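Local coordinates for protein Rep (Escherichia coli, PDB 3VW4) that binds the replication origin of plasmid ColE2-P9 through this DNA-binding domain and, as the plasmid's initiator-primase, unwinds the origin duplex, at residues Y11-K16 with M45-L50; P30-W35 with I66-H71. All coordinates share one frame; numbering follows the deposited sequence.

Contact 1. Residues Y11-K16 with M45-L50. With nucleotides of chain D.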
loop_
_atom_site.group_PDB
_atom_site.type_symbol
_atom_site.label_atom_id
_atom_site.label_comp_id
_atom_site.label_asym_id
_atom_site.label_seq_id
_atom_site.Cartn_x
_atom_site.Cartn_y
_atom_site.Cartn_z
ATOM N N TYR A 11 -6.438 15.444 -17.411
ATOM C CA TYR A 11 -5.458 14.408 -17.129
ATOM C C TYR A 11 -4.815 14.582 -15.746
ATOM O O TYR A 11 -4.826 13.742 -14.843
ATOM C CB TYR A 11 -4.385 14.440 -18.223
ATOM C CG TYR A 11 -3.333 13.349 -18.169
ATOM C CD1 TYR A 11 -2.204 13.460 -17.336
ATOM C CD2 TYR A 11 -3.438 12.221 -18.962
ATOM C CE1 TYR A 11 -1.239 12.462 -17.273
ATOM C CE2 TYR A 11 -2.485 11.216 -18.899
ATOM C CZ TYR A 11 -1.397 11.338 -18.054
ATOM O OH TYR A 11 -0.443 10.333 -18.049
ATOM N N HIS A 12 -4.251 15.721 -15.593
ATOM C CA HIS A 12 -3.463 15.957 -14.460
ATOM C C HIS A 12 -4.304 15.799 -13.233
ATOM O O HIS A 12 -3.878 15.178 -12.246
ATOM C CB HIS A 12 -2.977 17.359 -14.575
ATOM C CG HIS A 12 -2.307 17.807 -13.378
ATOM N ND1 HIS A 12 -2.931 18.619 -12.444
ATOM C CD2 HIS A 12 -1.063 17.479 -12.881
ATOM C CE1 HIS A 12 -2.074 18.839 -11.437
ATOM N NE2 HIS A 12 -0.930 18.125 -11.706
ATOM N N LEU A 13 -5.498 16.359 -13.250
ATOM C CA LEU A 13 -6.368 16.129 -12.136
ATOM C C LEU A 13 -6.748 14.643 -12.006
ATOM O O LEU A 13 -6.716 14.121 -10.910
ATOM C CB LEU A 13 -7.599 17.007 -12.222
ATOM C CG LEU A 13 -7.689 18.390 -11.581
ATOM C CD1 LEU A 13 -6.462 18.969 -10.895
ATOM C CD2 LEU A 13 -8.189 19.300 -12.644
ATOM N N PHE A 14 -7.116 13.951 -13.089
ATOM C CA PHE A 14 -7.583 12.559 -12.981
ATOM C C PHE A 14 -6.455 11.710 -12.464
ATOM O O PHE A 14 -6.617 10.841 -11.694
ATOM C CB PHE A 14 -8.032 12.077 -14.362
ATOM C CG PHE A 14 -8.287 10.595 -14.437
ATOM C CD1 PHE A 14 -9.403 10.028 -13.839
ATOM C CD2 PHE A 14 -7.395 9.760 -15.054
ATOM C CE1 PHE A 14 -9.627 8.656 -13.896
ATOM C CE2 PHE A 14 -7.620 8.401 -15.078
ATOM C CZ PHE A 14 -8.735 7.840 -14.507
ATOM N N GLU A 15 -5.252 11.972 -12.888
ATOM C CA GLU A 15 -4.086 11.121 -12.460
ATOM C C GLU A 15 -3.733 11.343 -10.994
ATOM O O GLU A 15 -3.550 10.384 -10.272
ATOM C CB GLU A 15 -2.828 11.399 -13.346
ATOM C CG GLU A 15 -2.939 10.877 -14.746
ATOM C CD GLU A 15 -2.883 9.361 -14.746
ATOM O OE1 GLU A 15 -1.833 8.821 -14.274
ATOM O OE2 GLU A 15 -3.859 8.707 -15.194
ATOM N N LYS A 16 -3.568 12.609 -10.578
ATOM C CA LYS A 16 -3.270 12.968 -9.187
ATOM C C LYS A 16 -4.275 12.323 -8.236
ATOM O O LYS A 16 -3.934 11.471 -7.451
ATOM C CB LYS A 16 -3.379 14.474 -9.036
ATOM C CG LYS A 16 -2.069 15.152 -8.856
ATOM C CD LYS A 16 -1.564 14.909 -7.463
ATOM C CE LYS A 16 -0.434 15.888 -7.125
ATOM N NZ LYS A 16 0.935 15.263 -7.218
ATOM N N MET A 45 -9.317 20.740 -4.700
ATOM C CA MET A 45 -8.208 21.345 -4.041
ATOM C C MET A 45 -7.036 21.431 -5.025
ATOM O O MET A 45 -6.358 22.461 -5.088
ATOM C CB MET A 45 -7.849 20.625 -2.717
ATOM C CG MET A 45 -6.546 21.035 -2.062
ATOM S SD MET A 45 -5.885 19.625 -1.123
ATOM C CE MET A 45 -5.601 18.381 -2.427
ATOM N N TYR A 46 -6.829 20.387 -5.824
ATOM C CA TYR A 46 -5.759 20.490 -6.841
ATOM C C TYR A 46 -6.054 21.548 -7.902
ATOM O O TYR A 46 -5.144 22.228 -8.363
ATOM C CB TYR A 46 -5.384 19.144 -7.490
ATOM C CG TYR A 46 -4.794 18.169 -6.534
ATOM C CD1 TYR A 46 -3.561 18.382 -5.934
ATOM C CD2 TYR A 46 -5.469 17.029 -6.222
ATOM C CE1 TYR A 46 -3.036 17.458 -5.027
ATOM C CE2 TYR A 46 -4.965 16.109 -5.354
ATOM C CZ TYR A 46 -3.756 16.306 -4.753
ATOM O OH TYR A 46 -3.320 15.303 -3.841
ATOM N N ASN A 47 -7.321 21.676 -8.255
ATOM C CA ASN A 47 -7.727 22.510 -9.328
ATOM C C ASN A 47 -7.443 23.962 -8.972
ATOM O O ASN A 47 -7.074 24.746 -9.810
ATOM C CB ASN A 47 -9.196 22.275 -9.615
ATOM C CG ASN A 47 -9.687 23.050 -10.798
ATOM O OD1 ASN A 47 -9.152 22.930 -11.886
ATOM N ND2 ASN A 47 -10.732 23.828 -10.614
ATOM N N ALA A 48 -7.594 24.302 -7.705
ATOM C CA ALA A 48 -7.506 25.663 -7.242
ATOM C C ALA A 48 -6.029 26.129 -7.288
ATOM O O ALA A 48 -5.733 27.309 -7.449
ATOM C CB ALA A 48 -8.058 25.730 -5.838
ATOM N N SER A 49 -5.139 25.157 -7.184
ATOM C CA SER A 49 -3.751 25.290 -7.535
ATOM C C SER A 49 -3.374 25.723 -8.966
ATOM O O SER A 49 -2.459 26.481 -9.115
ATOM C CB SER A 49 -3.040 23.992 -7.209
ATOM O OG SER A 49 -2.873 24.052 -5.802
ATOM N N LEU A 50 -4.045 25.221 -9.988
ATOM C CA LEU A 50 -3.662 25.522 -11.353
ATOM C C LEU A 50 -3.807 26.986 -11.593
ATOM O O LEU A 50 -4.707 27.603 -11.055
ATOM C CB LEU A 50 -4.593 24.827 -12.329
ATOM C CG LEU A 50 -4.544 23.317 -12.293
ATOM C CD1 LEU A 50 -5.645 22.711 -13.154
ATOM C CD2 LEU A 50 -3.147 22.849 -12.681
ATOM P P DG D 1 -13.300 4.848 -17.911
ATOM O OP1 DG D 1 -14.294 5.383 -18.908
ATOM O OP2 DG D 1 -13.766 4.371 -16.539
ATOM O "O5'" DG D 1 -12.134 3.927 -18.535
ATOM C "C5'" DG D 1 -11.428 4.234 -19.757
ATOM C "C4'" DG D 1 -10.166 5.016 -19.474
ATOM O "O4'" DG D 1 -10.489 6.396 -19.205
ATOM C "C3'" DG D 1 -9.292 4.537 -18.311
ATOM O "O3'" DG D 1 -8.021 4.151 -18.838
ATOM C "C2'" DG D 1 -9.068 5.774 -17.444
ATOM C "C1'" DG D 1 -9.612 6.943 -18.236
ATOM N N9 DG D 1 -10.393 7.900 -17.468
ATOM C C8 DG D 1 -11.544 7.639 -16.763
ATOM N N7 DG D 1 -12.083 8.709 -16.246
ATOM C C5 DG D 1 -11.263 9.747 -16.674
ATOM C C6 DG D 1 -11.309 11.139 -16.383
ATOM O O6 DG D 1 -12.141 11.762 -15.721
ATOM N N1 DG D 1 -10.276 11.824 -16.998
ATOM C C2 DG D 1 -9.298 11.248 -17.768
ATOM N N2 DG D 1 -8.375 12.090 -18.264
ATOM N N3 DG D 1 -9.212 9.947 -18.008
ATOM C C4 DG D 1 -10.235 9.266 -17.458
ATOM P P DA D 2 -7.414 2.785 -18.362
ATOM O OP1 DA D 2 -6.266 2.552 -19.221
ATOM O OP2 DA D 2 -8.636 1.903 -18.360
ATOM O "O5'" DA D 2 -6.751 2.730 -16.889
ATOM C "C5'" DA D 2 -5.811 3.717 -16.379
ATOM C "C4'" DA D 2 -5.467 3.418 -14.926
ATOM O "O4'" DA D 2 -6.456 3.944 -13.993
ATOM C "C3'" DA D 2 -5.380 1.949 -14.542
ATOM O "O3'" DA D 2 -4.667 1.919 -13.339
ATOM C "C2'" DA D 2 -6.838 1.625 -14.263
ATOM C "C1'" DA D 2 -7.338 2.892 -13.582
ATOM N N9 DA D 2 -8.704 3.340 -13.853
ATOM C C8 DA D 2 -9.527 3.132 -14.925
ATOM N N7 DA D 2 -10.689 3.738 -14.827
ATOM C C5 DA D 2 -10.591 4.452 -13.642
ATOM C C6 DA D 2 -11.456 5.359 -13.007
ATOM N N6 DA D 2 -12.669 5.686 -13.469
ATOM N N1 DA D 2 -11.051 5.893 -11.836
ATOM C C2 DA D 2 -9.867 5.529 -11.340
ATOM N N3 DA D 2 -8.955 4.716 -11.856
ATOM C C4 DA D 2 -9.377 4.216 -13.030
#

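Contact 2. Residues P30-W35 with I66-H71. With nucleotides of chain D.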
loop_
_atom_site.group_PDB
_atom_site.type_symbol
_atom_site.label_atom_id
_atom_site.label_comp_id
_atom_site.label_asym_id
_atom_site.label_seq_id
_atom_site.Cartn_x
_atom_site.Cartn_y
_atom_site.Cartn_z
ATOM N N PRO A 30 -15.727 5.370 3.537
ATOM C CA PRO A 30 -16.965 6.148 3.566
ATOM C C PRO A 30 -18.027 5.602 2.582
ATOM O O PRO A 30 -17.686 5.258 1.471
ATOM C CB PRO A 30 -16.507 7.542 3.161
ATOM C CG PRO A 30 -15.259 7.312 2.394
ATOM C CD PRO A 30 -14.582 6.178 3.077
ATOM N N VAL A 31 -19.292 5.528 2.993
ATOM C CA VAL A 31 -20.375 5.142 2.115
ATOM C C VAL A 31 -20.346 5.970 0.884
ATOM O O VAL A 31 -19.773 7.072 0.867
ATOM C CB VAL A 31 -21.749 5.238 2.832
ATOM C CG1 VAL A 31 -21.838 4.214 3.969
ATOM C CG2 VAL A 31 -22.020 6.628 3.320
ATOM N N PHE A 32 -20.950 5.492 -0.182
ATOM C CA PHE A 32 -20.830 6.216 -1.483
ATOM C C PHE A 32 -21.114 7.749 -1.460
ATOM O O PHE A 32 -20.254 8.540 -1.928
ATOM C CB PHE A 32 -21.620 5.531 -2.604
ATOM C CG PHE A 32 -21.514 6.229 -3.931
ATOM C CD1 PHE A 32 -20.312 6.195 -4.679
ATOM C CD2 PHE A 32 -22.613 6.939 -4.440
ATOM C CE1 PHE A 32 -20.234 6.865 -5.878
ATOM C CE2 PHE A 32 -22.545 7.589 -5.644
ATOM C CZ PHE A 32 -21.355 7.569 -6.352
ATOM N N SER A 33 -22.265 8.183 -0.942
ATOM C CA SER A 33 -22.626 9.593 -1.066
ATOM C C SER A 33 -21.560 10.471 -0.430
ATOM O O SER A 33 -21.304 11.586 -0.909
ATOM C CB SER A 33 -23.965 9.880 -0.466
ATOM O OG SER A 33 -23.980 9.335 0.823
ATOM N N GLN A 34 -20.897 9.966 0.618
ATOM C CA GLN A 34 -19.885 10.772 1.281
ATOM C C GLN A 34 -18.555 10.716 0.510
ATOM O O GLN A 34 -17.861 11.698 0.369
ATOM C CB GLN A 34 -19.710 10.376 2.746
ATOM C CG GLN A 34 -20.792 10.822 3.696
ATOM C CD GLN A 34 -21.352 12.181 3.435
ATOM O OE1 GLN A 34 -22.542 12.309 3.282
ATOM N NE2 GLN A 34 -20.540 13.193 3.388
ATOM N N TRP A 35 -18.240 9.546 -0.004
ATOM C CA TRP A 35 -17.059 9.332 -0.789
ATOM C C TRP A 35 -17.125 10.192 -2.037
ATOM O O TRP A 35 -16.155 10.739 -2.503
ATOM C CB TRP A 35 -17.043 7.842 -1.124
ATOM C CG TRP A 35 -15.847 7.424 -1.924
ATOM C CD1 TRP A 35 -15.835 6.697 -3.110
ATOM C CD2 TRP A 35 -14.436 7.657 -1.577
ATOM N NE1 TRP A 35 -14.535 6.510 -3.532
ATOM C CE2 TRP A 35 -13.656 7.094 -2.636
ATOM C CE3 TRP A 35 -13.779 8.313 -0.531
ATOM C CZ2 TRP A 35 -12.310 7.187 -2.655
ATOM C CZ3 TRP A 35 -12.385 8.399 -0.564
ATOM C CH2 TRP A 35 -11.684 7.831 -1.599
ATOM N N ILE A 66 -13.878 8.916 -10.528
ATOM C CA ILE A 66 -12.957 8.204 -9.662
ATOM C C ILE A 66 -13.737 7.484 -8.561
ATOM O O ILE A 66 -13.429 6.330 -8.134
ATOM C CB ILE A 66 -11.899 9.160 -9.095
ATOM C CG1 ILE A 66 -11.131 9.751 -10.296
ATOM C CG2 ILE A 66 -10.969 8.421 -8.164
ATOM C CD1 ILE A 66 -10.117 10.808 -9.953
ATOM N N ALA A 67 -14.776 8.179 -8.118
ATOM C CA ALA A 67 -15.454 7.737 -6.939
ATOM C C ALA A 67 -16.350 6.568 -7.331
ATOM O O ALA A 67 -16.496 5.658 -6.562
ATOM C CB ALA A 67 -16.241 8.857 -6.359
ATOM N N LYS A 68 -16.904 6.551 -8.532
ATOM C CA LYS A 68 -17.678 5.374 -8.853
ATOM C C LYS A 68 -16.788 4.195 -9.049
ATOM O O LYS A 68 -17.036 3.138 -8.444
ATOM C CB LYS A 68 -18.537 5.524 -10.050
ATOM C CG LYS A 68 -19.684 6.440 -9.790
ATOM C CD LYS A 68 -20.007 7.206 -11.060
ATOM C CE LYS A 68 -20.561 6.270 -12.120
ATOM N NZ LYS A 68 -21.952 5.767 -11.763
ATOM N N TYR A 69 -15.706 4.363 -9.768
ATOM C CA TYR A 69 -14.809 3.250 -9.999
ATOM C C TYR A 69 -14.288 2.686 -8.698
ATOM O O TYR A 69 -14.436 1.489 -8.454
ATOM C CB TYR A 69 -13.688 3.705 -10.915
ATOM C CG TYR A 69 -12.713 2.720 -11.385
ATOM C CD1 TYR A 69 -11.578 2.400 -10.629
ATOM C CD2 TYR A 69 -12.874 2.096 -12.632
ATOM C CE1 TYR A 69 -10.654 1.448 -11.109
ATOM C CE2 TYR A 69 -11.960 1.164 -13.098
ATOM C CZ TYR A 69 -10.851 0.864 -12.339
ATOM O OH TYR A 69 -9.909 -0.010 -12.835
ATOM N N THR A 70 -13.758 3.548 -7.834
ATOM C CA THR A 70 -13.121 3.103 -6.615
ATOM C C THR A 70 -14.142 2.575 -5.601
ATOM O O THR A 70 -13.868 1.594 -4.931
ATOM C CB THR A 70 -12.329 4.181 -5.935
ATOM O OG1 THR A 70 -13.251 5.231 -5.612
ATOM C CG2 THR A 70 -11.207 4.662 -6.766
ATOM N N HIS A 71 -15.324 3.147 -5.515
ATOM C CA HIS A 71 -16.354 2.585 -4.577
ATOM C C HIS A 71 -16.741 1.213 -4.986
ATOM O O HIS A 71 -16.866 0.350 -4.158
ATOM C CB HIS A 71 -17.584 3.447 -4.433
ATOM C CG HIS A 71 -18.168 3.354 -3.077
ATOM N ND1 HIS A 71 -19.331 2.665 -2.801
ATOM C CD2 HIS A 71 -17.700 3.836 -1.824
ATOM C CE1 HIS A 71 -19.568 2.717 -1.461
ATOM N NE2 HIS A 71 -18.585 3.439 -0.874
ATOM P P DA D 2 -7.414 2.785 -18.362
ATOM O OP1 DA D 2 -6.266 2.552 -19.221
ATOM O OP2 DA D 2 -8.636 1.903 -18.360
ATOM O "O5'" DA D 2 -6.751 2.730 -16.889
ATOM C "C5'" DA D 2 -5.811 3.717 -16.379
ATOM C "C4'" DA D 2 -5.467 3.418 -14.926
ATOM O "O4'" DA D 2 -6.456 3.944 -13.993
ATOM C "C3'" DA D 2 -5.380 1.949 -14.542
ATOM O "O3'" DA D 2 -4.667 1.919 -13.339
ATOM C "C2'" DA D 2 -6.838 1.625 -14.263
ATOM C "C1'" DA D 2 -7.338 2.892 -13.582
ATOM N N9 DA D 2 -8.704 3.340 -13.853
ATOM C C8 DA D 2 -9.527 3.132 -14.925
ATOM N N7 DA D 2 -10.689 3.738 -14.827
ATOM C C5 DA D 2 -10.591 4.452 -13.642
ATOM C C6 DA D 2 -11.456 5.359 -13.007
ATOM N N6 DA D 2 -12.669 5.686 -13.469
ATOM N N1 DA D 2 -11.051 5.893 -11.836
ATOM C C2 DA D 2 -9.867 5.529 -11.340
ATOM N N3 DA D 2 -8.955 4.716 -11.856
ATOM C C4 DA D 2 -9.377 4.216 -13.030
ATOM P P DT D 3 -4.296 0.494 -12.713
ATOM O OP1 DT D 3 -2.952 0.643 -12.158
ATOM O OP2 DT D 3 -4.549 -0.685 -13.583
ATOM O "O5'" DT D 3 -5.338 0.120 -11.558
ATOM C "C5'" DT D 3 -5.776 1.132 -10.622
ATOM C "C4'" DT D 3 -5.845 0.534 -9.240
ATOM O "O4'" DT D 3 -7.076 -0.203 -9.158
ATOM C "C3'" DT D 3 -4.743 -0.479 -8.952
ATOM O "O3'" DT D 3 -4.334 -0.371 -7.604
ATOM C "C2'" DT D 3 -5.394 -1.825 -9.210
ATOM C "C1'" DT D 3 -6.842 -1.569 -8.931
ATOM N N1 DT D 3 -7.792 -2.318 -9.751
ATOM C C2 DT D 3 -8.746 -3.042 -9.067
ATOM O O2 DT D 3 -8.800 -3.093 -7.852
ATOM N N3 DT D 3 -9.597 -3.761 -9.861
ATOM C C4 DT D 3 -9.636 -3.771 -11.239
ATOM O O4 DT D 3 -10.496 -4.429 -11.818
ATOM C C5 DT D 3 -8.598 -3.013 -11.895
ATOM C C7 DT D 3 -8.518 -3.045 -13.388
ATOM C C6 DT D 3 -7.750 -2.312 -11.128
#

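Contact 1. Residues Y11-K16 with M45-L50
Lys16 meets Tyr46 with its hydrocarbon chain: CD lies over one face of the Tyr46 ring, 4.0 Å from the ring centroid and 22° off the normal, a CH-pi contact. The lysine chain lies roughly perpendicular to the tyrosine side chain, and Lys16 CE passes 3.7 Å from Tyr46 CE1 on the hydroxyl-bearing half of the ring. On the opposite face sits CE of Met45, so the phenol is sandwiched between a lysine chain and its own sequence neighbour.

Behind this partly exposed pair the contact becomes apolar. Leu13 and Tyr46 run alongside in opposing senses, Leu13 CD1 resting 3.6 Å from Tyr46 CB, while the other methyl, Leu13 CD2, faces Leu50 CD1 at 4.3 Å. Asn47 OD1 also borders that methyl, but its polar work is done elsewhere, as acceptor for the backbone N of Leu54. At the margin His12 adds a looser touch, ND1 coming to 4.2 Å from Leu50 CD2.

Across helix 7-24 from this packing, Phe14 serves the DNA. With CG anti to the backbone N (chi1 169°), its ring lies flat on the base of DG1 of chain D, Phe14 CD1 being 3.4 Å from C6 of that guanine, and DA2 of chain D comes up to the ring edge. A serine in place of Phe14 would probably leave the guanine without its flat stacking partner and open a gap beside Ile62 and Ile66.

The two short helical segments run roughly antiparallel, at 143°. Helix 7-24 has the end of helix 32-49 on one flank, with Leu54 of the following loop against Leu13, and on another flank helix 56-73, whose Ile62 and Ile66 meet Phe14.

Contact 2. Residues P30-W35 with I66-H71
Trp35 and Thr70 make the close-fitting half of this contact. The indole NE1 donates to Thr70 OG1 at 2.8 Å, a fairly straight bond (161°) with the oxygen in the indole plane. That hydroxyl is used twice, since Thr70 OG1 passes its own proton back to Ile66 O. With Thr70 chi1 at 61°, OG1 sits between the backbone N and the carbonyl carbon, where it can meet both partners; Thr70 N and OG1 then grip Ile66 O from opposite faces of the carbonyl plane. Ala67 fills in beside the indole, CB 3.9 Å from Trp35 CD1. Ala21 and Ile25 touch Trp35 as well, and Ile66 reaches Val17, Ala21 and Val39, which buries this half among three helices.

The motif here is an aromatic cluster of Phe32, Trp35 and His71, built where helix 32-49 starts, with Val31 at its N-cap position, against the C-terminal part of helix 56-73. His71 joins the two halves. Its NE2 donates to Pro30 O at 3.1 Å, on a carbonyl lone pair and close to the imidazole plane, though bent at 139°. Over one face of the same ring stands Phe32, with CB 3.8 Å from the His71 centroid in a CH-pi contact and the phenyl directing its edge toward that face.

Outward from His71 the fit slackens. The phenyl is only partly buried, and the start of the exposed Lys68 chain approaches it obliquely, CG lying 4.0 Å from Phe32 CE1. On another side of helix 56-73, Tyr69, whose CB points away from residues 30-35, stacks one ring face on the adenine of DA2 of chain D, Tyr69 CG being 3.3 Å from C6 of that base, while its hydroxyl reaches the thymine methyl of DT3 of chain D.

Overall arrangement
From the N terminus, helix 7-24 supplies residues 11-16 first. The chain then turns into helix 32-49; residues 30-35, which lead into it and form its first turn, wait for their partner while its end, 45-50, returns to helix 7-24 and closes contact 1. Helix 56-73 follows, and its residues 66-71 reach back to 30-35 to close contact 2. The segments alternate, so the two loops cross, and opposite ends of helix 32-49 are tied to different helices. The contact centres lie about 18 Å apart, yet the contacts meet where Phe14 O packs against Ile66 CD1. Helices 7-24 and 56-73 both face the same DNA strand, chain D, and share DA2.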